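Local coordinates for BIFUNCTIONAL PROTEIN Proline utilization A (PutA) (Corynebacterium freiburgense, PDB 5UX5), which catalyses both steps of proline catabolism, oxidising proline with FAD in one domain and the derived glutamate semialdehyde to glutamate with NAD in another, at residues Q277-A282 with M334-R339; E975-V980 with L1053-E1058. All coordinates share one frame; numbering follows the deposited sequence.

Contact 1 of 2, residues Q277-A282 with M334-R339; sequences QLADFA and MDYILR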
loop_
_atom_site.group_PDB
_atom_site.type_symbol
_atom_site.label_atom_id
_atom_site.label_comp_id
_atom_site.label_asym_id
_atom_site.label_seq_id
_atom_site.Cartn_x
_atom_site.Cartn_y
_atom_site.Cartn_z
ATOM N N GLN A 277 15.690 0.685 28.804
ATOM C CA GLN A 277 14.854 1.793 29.225
ATOM C C GLN A 277 13.792 1.325 30.206
ATOM O O GLN A 277 13.511 2.014 31.196
ATOM C CB GLN A 277 14.227 2.457 28.010
ATOM C CG GLN A 277 13.591 3.795 28.284
ATOM C CD GLN A 277 12.221 3.605 28.927
ATOM O OE1 GLN A 277 11.611 2.546 28.771
ATOM N NE2 GLN A 277 11.718 4.628 29.612
ATOM N N LEU A 278 13.202 0.152 29.960
ATOM C CA LEU A 278 12.223 -0.377 30.901
ATOM C C LEU A 278 12.858 -0.742 32.239
ATOM O O LEU A 278 12.234 -0.541 33.289
ATOM C CB LEU A 278 11.512 -1.585 30.289
ATOM C CG LEU A 278 10.384 -1.252 29.306
ATOM C CD1 LEU A 278 10.256 -2.295 28.229
ATOM C CD2 LEU A 278 9.117 -1.187 30.084
ATOM N N ALA A 279 14.113 -1.203 32.240
ATOM C CA ALA A 279 14.767 -1.531 33.502
ATOM C C ALA A 279 15.019 -0.272 34.310
ATOM O O ALA A 279 14.836 -0.270 35.535
ATOM C CB ALA A 279 16.078 -2.277 33.261
ATOM N N ASP A 280 15.406 0.822 33.642
ATOM C CA ASP A 280 15.542 2.079 34.367
ATOM C C ASP A 280 14.183 2.545 34.861
ATOM O O ASP A 280 14.054 2.940 36.027
ATOM C CB ASP A 280 16.201 3.171 33.505
ATOM C CG ASP A 280 17.649 2.826 33.086
ATOM O OD1 ASP A 280 18.336 2.007 33.767
ATOM O OD2 ASP A 280 18.118 3.425 32.086
ATOM N N PHE A 281 13.146 2.419 34.010
ATOM C CA PHE A 281 11.788 2.809 34.393
ATOM C C PHE A 281 11.355 2.104 35.677
ATOM O O PHE A 281 10.755 2.713 36.571
ATOM C CB PHE A 281 10.801 2.498 33.258
ATOM C CG PHE A 281 9.385 2.662 33.664
ATOM C CD1 PHE A 281 8.833 3.928 33.765
ATOM C CD2 PHE A 281 8.623 1.576 34.024
ATOM C CE1 PHE A 281 7.531 4.108 34.191
ATOM C CE2 PHE A 281 7.316 1.747 34.440
ATOM C CZ PHE A 281 6.770 3.016 34.525
ATOM N N ALA A 282 11.645 0.809 35.777
ATOM C CA ALA A 282 11.312 0.067 36.983
ATOM C C ALA A 282 12.051 0.600 38.207
ATOM O O ALA A 282 11.535 0.514 39.325
ATOM C CB ALA A 282 11.630 -1.414 36.773
ATOM N N MET A 334 18.193 -11.833 28.445
ATOM C CA MET A 334 18.124 -12.626 29.665
ATOM C C MET A 334 19.286 -12.287 30.596
ATOM O O MET A 334 19.094 -11.969 31.779
ATOM C CB MET A 334 18.150 -14.091 29.260
ATOM C CG MET A 334 18.023 -15.100 30.300
ATOM S SD MET A 334 18.195 -16.624 29.375
ATOM C CE MET A 334 19.898 -16.487 28.946
ATOM N N ASP A 335 20.498 -12.316 30.047
ATOM C CA ASP A 335 21.716 -12.021 30.784
ATOM C C ASP A 335 21.628 -10.689 31.516
ATOM O O ASP A 335 22.031 -10.574 32.679
ATOM C CB ASP A 335 22.858 -11.990 29.767
ATOM C CG ASP A 335 24.206 -12.251 30.368
ATOM O OD1 ASP A 335 24.545 -11.645 31.412
ATOM O OD2 ASP A 335 24.934 -13.055 29.745
ATOM N N TYR A 336 21.126 -9.664 30.837
ATOM C CA TYR A 336 21.142 -8.313 31.378
ATOM C C TYR A 336 20.169 -8.173 32.545
ATOM O O TYR A 336 20.465 -7.491 33.537
ATOM C CB TYR A 336 20.798 -7.334 30.255
ATOM C CG TYR A 336 20.650 -5.864 30.629
ATOM C CD1 TYR A 336 19.495 -5.377 31.234
ATOM C CD2 TYR A 336 21.640 -4.947 30.292
ATOM C CE1 TYR A 336 19.363 -4.031 31.550
ATOM C CE2 TYR A 336 21.516 -3.601 30.590
ATOM C CZ TYR A 336 20.377 -3.144 31.225
ATOM O OH TYR A 336 20.270 -1.797 31.517
ATOM N N ILE A 337 19.005 -8.815 32.445
ATOM C CA ILE A 337 17.870 -8.447 33.278
ATOM C C ILE A 337 17.824 -9.322 34.528
ATOM O O ILE A 337 17.315 -8.892 35.572
ATOM C CB ILE A 337 16.562 -8.529 32.454
ATOM C CG1 ILE A 337 15.481 -7.618 33.029
ATOM C CG2 ILE A 337 16.061 -9.943 32.347
ATOM C CD1 ILE A 337 15.881 -6.185 33.008
ATOM N N LEU A 338 18.358 -10.545 34.441
ATOM C CA LEU A 338 18.383 -11.475 35.576
ATOM C C LEU A 338 19.595 -11.224 36.483
ATOM O O LEU A 338 20.502 -12.047 36.621
ATOM C CB LEU A 338 18.360 -12.914 35.087
ATOM C CG LEU A 338 16.978 -13.450 34.776
ATOM C CD1 LEU A 338 17.109 -14.894 34.377
ATOM C CD2 LEU A 338 16.062 -13.286 35.989
ATOM N N ARG A 339 19.547 -10.086 37.172
ATOM C CA ARG A 339 20.558 -9.621 38.108
ATOM C C ARG A 339 19.860 -9.059 39.329
ATOM O O ARG A 339 18.683 -8.683 39.264
ATOM C CB ARG A 339 21.427 -8.504 37.531
ATOM C CG ARG A 339 21.891 -8.805 36.211
ATOM C CD ARG A 339 22.949 -7.858 35.747
ATOM N NE ARG A 339 23.430 -8.464 34.525
ATOM C CZ ARG A 339 24.627 -8.300 34.024
ATOM N NH1 ARG A 339 25.504 -7.524 34.635
ATOM N NH2 ARG A 339 24.931 -8.923 32.903
#
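A279 turns its single methyl to two neighbouring side chains, touching the ring edge of Y336 and the terminal methyl of I337. The closer partner is I337, whose CD1 lies 3.9 Å from A279 CB. The second is the Y336 ring, with its CE1 4.1 Å from A279 CB; here the methyl comes to the ring edge, near the ring plane, and does not sit over a face. Both contacts are apolar and both partners are buried, but the shared surface is small. The backbones stay well apart, with A279 CA and I337 CA separated by 7.6 Å. Y336 reaches across because its CG stands anti to its own backbone N (chi1 175°), which extends the ring toward the alanine. The two helices, 271-287 and 323-337, belong to the outer layer of the proline dehydrogenase TIM barrel, and strand 293-298 lies between them in sequence. Beyond the first shell, H342 and Y12 hold the tyrosine: H342 meets the ring with nearly parallel planes and also touches A279, whereas Y12 packs edge-to-face. I337 rests on V345 and V347 of strand 345-350, which ties this helix end to the barrel wall. The C-terminal turn of the helix is fixed by M334 O, which accepts bonds from both I337 N and L338 N. L338 then leaves helical geometry as the centre of an inverse gamma turn, and R339 folds back over that turn, its NE bonded to D335 O at 3.1 Å with an N-H...O angle of 161°. The D335 carboxylate is itself tied down by R367, R451 and N14.

Contact 2 of 2, residues E975-V980 with L1053-E1058; sequences ETLYVV and LHFLKE
The carbonyl of H1054, which L977 CD1 approaches to 4.3 Å from H1054 O, takes a weak hydrogen bond from R1015 NH1. The same NH1 gives a bond to L1056 O, so one arginine nitrogen from strand 1015-1018 links two carbonyls on either side of F1055, where the short 3-10 turn passes into strand 1056-1064. That turn is further closed by L1056 N, bonded to L1053 O at 3.2 Å. The H1054 ring takes no hold on L977; its ND1 is hydrogen-bonded to E1051. The main apolar touch is a CH-pi contact. L977 CD2 stands over one face of the F1055 ring, 4.0 Å from its centroid and 27° off the normal, displaced toward the outer end so that F1055 CZ is the closest ring atom, 3.6 Å from L977 CD2. The side chains cross at about a right angle. L977 gets there with CG anti to its backbone N (chi1 -178°), while F1055 has its CG anti to the carbonyl carbon (chi1 -66°), which swings the ring toward the leucine. At the edge of the contact E975 OE2 and K1057 NZ are 4.4 Å apart, beyond salt-bridge distance, so any attraction is probably modest; K1057 also makes a cation-pi contact with W890. The L977-F1055 pair forms the apolar part of this corner of the C-terminal domain. Strand 1056-1064 runs antiparallel to strand 965-980, and L1056 and E1058 touch its earlier part at Y971. The backbone of L977 bonds to E1000 and R1002, and its side chain touches R1015 and R1017 of strand 1015-1018. Helix 984-997 covers the corner, with L990 and A993 packed on F1055 and L990 also touching V979.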
loop_
_atom_site.group_PDB
_atom_site.type_symbol
_atom_site.label_atom_id
_atom_site.label_comp_id
_atom_site.label_asym_id
_atom_site.label_seq_id
_atom_site.Cartn_x
_atom_site.Cartn_y
_atom_site.Cartn_z
ATOM N N GLU A 975 -9.556 -4.702 -29.621
ATOM C CA GLU A 975 -10.560 -5.489 -30.345
ATOM C C GLU A 975 -10.829 -4.953 -31.751
ATOM O O GLU A 975 -10.856 -5.721 -32.720
ATOM C CB GLU A 975 -11.859 -5.544 -29.549
ATOM C CG GLU A 975 -11.691 -6.142 -28.151
ATOM C CD GLU A 975 -12.991 -6.137 -27.361
ATOM O OE1 GLU A 975 -14.078 -6.206 -27.999
ATOM O OE2 GLU A 975 -12.918 -6.059 -26.111
ATOM N N THR A 976 -11.052 -3.648 -31.883
ATOM C CA THR A 976 -11.446 -3.046 -33.145
ATOM C C THR A 976 -10.628 -1.794 -33.397
ATOM O O THR A 976 -10.564 -0.908 -32.535
ATOM C CB THR A 976 -12.932 -2.667 -33.144
ATOM O OG1 THR A 976 -13.747 -3.815 -32.853
ATOM C CG2 THR A 976 -13.306 -2.122 -34.502
ATOM N N LEU A 977 -10.071 -1.699 -34.607
ATOM C CA LEU A 977 -9.378 -0.514 -35.095
ATOM C C LEU A 977 -10.076 0.018 -36.345
ATOM O O LEU A 977 -10.395 -0.744 -37.257
ATOM C CB LEU A 977 -7.898 -0.806 -35.380
ATOM C CG LEU A 977 -7.100 0.418 -35.847
ATOM C CD1 LEU A 977 -7.081 1.446 -34.766
ATOM C CD2 LEU A 977 -5.682 0.068 -36.196
ATOM N N TYR A 978 -10.364 1.311 -36.356
ATOM C CA TYR A 978 -10.959 1.977 -37.503
ATOM C C TYR A 978 -9.872 2.564 -38.393
ATOM O O TYR A 978 -8.862 3.086 -37.903
ATOM C CB TYR A 978 -11.933 3.072 -37.047
ATOM C CG TYR A 978 -13.215 2.499 -36.479
ATOM C CD1 TYR A 978 -14.264 2.143 -37.324
ATOM C CD2 TYR A 978 -13.383 2.314 -35.103
ATOM C CE1 TYR A 978 -15.431 1.609 -36.835
ATOM C CE2 TYR A 978 -14.574 1.777 -34.584
ATOM C CZ TYR A 978 -15.598 1.429 -35.460
ATOM O OH TYR A 978 -16.788 0.901 -34.987
ATOM N N VAL A 979 -10.075 2.472 -39.706
ATOM C CA VAL A 979 -9.072 2.885 -40.683
ATOM C C VAL A 979 -9.688 3.926 -41.608
ATOM O O VAL A 979 -10.768 3.703 -42.167
ATOM C CB VAL A 979 -8.539 1.683 -41.487
ATOM C CG1 VAL A 979 -7.422 2.112 -42.422
ATOM C CG2 VAL A 979 -8.083 0.587 -40.558
ATOM N N VAL A 980 -8.998 5.050 -41.781
ATOM C CA VAL A 980 -9.462 6.131 -42.639
ATOM C C VAL A 980 -8.467 6.362 -43.766
ATOM O O VAL A 980 -7.262 6.510 -43.519
ATOM C CB VAL A 980 -9.663 7.428 -41.851
ATOM C CG1 VAL A 980 -10.133 8.502 -42.802
ATOM C CG2 VAL A 980 -10.683 7.204 -40.810
ATOM N N LEU A 1053 1.828 -0.659 -31.165
ATOM C CA LEU A 1053 1.194 -0.084 -29.977
ATOM C C LEU A 1053 -0.241 0.323 -30.292
ATOM O O LEU A 1053 -1.117 0.250 -29.426
ATOM C CB LEU A 1053 2.012 1.096 -29.425
ATOM C CG LEU A 1053 3.378 0.757 -28.786
ATOM C CD1 LEU A 1053 4.216 1.960 -28.425
ATOM C CD2 LEU A 1053 3.261 -0.103 -27.579
ATOM N N HIS A 1054 -0.507 0.691 -31.545
ATOM C CA HIS A 1054 -1.847 1.050 -31.983
ATOM C C HIS A 1054 -2.807 -0.126 -31.946
ATOM O O HIS A 1054 -4.028 0.087 -32.000
ATOM C CB HIS A 1054 -1.789 1.625 -33.400
ATOM C CG HIS A 1054 -0.887 2.805 -33.525
ATOM N ND1 HIS A 1054 -0.002 2.963 -34.571
ATOM C CD2 HIS A 1054 -0.739 3.901 -32.742
ATOM C CE1 HIS A 1054 0.662 4.094 -34.419
ATOM N NE2 HIS A 1054 0.232 4.685 -33.317
ATOM N N PHE A 1055 -2.294 -1.350 -31.813
ATOM C CA PHE A 1055 -3.131 -2.540 -31.813
ATOM C C PHE A 1055 -3.256 -3.185 -30.444
ATOM O O PHE A 1055 -3.838 -4.272 -30.336
ATOM C CB PHE A 1055 -2.584 -3.539 -32.832
ATOM C CG PHE A 1055 -2.697 -3.056 -34.249
ATOM C CD1 PHE A 1055 -1.822 -2.093 -34.740
ATOM C CD2 PHE A 1055 -3.676 -3.549 -35.087
ATOM C CE1 PHE A 1055 -1.933 -1.629 -36.043
ATOM C CE2 PHE A 1055 -3.775 -3.099 -36.400
ATOM C CZ PHE A 1055 -2.908 -2.138 -36.873
ATOM N N LEU A 1056 -2.742 -2.534 -29.392
ATOM C CA LEU A 1056 -2.596 -3.128 -28.062
ATOM C C LEU A 1056 -3.008 -2.154 -26.958
ATOM O O LEU A 1056 -2.806 -0.937 -27.039
ATOM C CB LEU A 1056 -1.146 -3.581 -27.817
ATOM C CG LEU A 1056 -0.587 -4.632 -28.783
ATOM C CD1 LEU A 1056 0.918 -4.667 -28.665
ATOM C CD2 LEU A 1056 -1.179 -6.007 -28.518
ATOM N N LYS A 1057 -3.550 -2.715 -25.899
ATOM C CA LYS A 1057 -3.887 -1.968 -24.697
ATOM C C LYS A 1057 -2.959 -2.416 -23.571
ATOM O O LYS A 1057 -2.951 -3.595 -23.197
ATOM C CB LYS A 1057 -5.348 -2.218 -24.316
ATOM C CG LYS A 1057 -6.397 -1.777 -25.315
ATOM C CD LYS A 1057 -7.779 -2.106 -24.764
ATOM C CE LYS A 1057 -7.894 -3.601 -24.541
ATOM N NZ LYS A 1057 -9.291 -4.119 -24.422
ATOM N N GLU A 1058 -2.211 -1.480 -23.006
ATOM C CA GLU A 1058 -1.307 -1.838 -21.923
ATOM C C GLU A 1058 -2.113 -2.190 -20.677
ATOM O O GLU A 1058 -3.213 -1.659 -20.463
ATOM C CB GLU A 1058 -0.356 -0.676 -21.627
ATOM C CG GLU A 1058 0.490 -0.275 -22.818
ATOM C CD GLU A 1058 1.387 0.922 -22.556
ATOM O OE1 GLU A 1058 2.099 1.354 -23.507
ATOM O OE2 GLU A 1058 1.361 1.447 -21.420
#

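From the N terminus, contact 1 comes first: it closes a loop of 51 residues, in which the chain leaves helix 271-287, forms strand 293-298 and returns through helix 323-337, all within the proline dehydrogenase part. Contact 2 opens much later, on strand 965-980, and closes a loop of 72 residues near the C-terminal end. The two loops are in series, neither nested nor crossed. The centres of contact 1 and contact 2 are about 69 Å apart, on opposite sides of the chain's centre. Contact 1 joins two helices of the barrel's outer layer; contact 2 joins strand 965-980 to the 3-10 turn that leads into strand 1056-1064, which also pairs with strand 870-873 of the aldehyde dehydrogenase part.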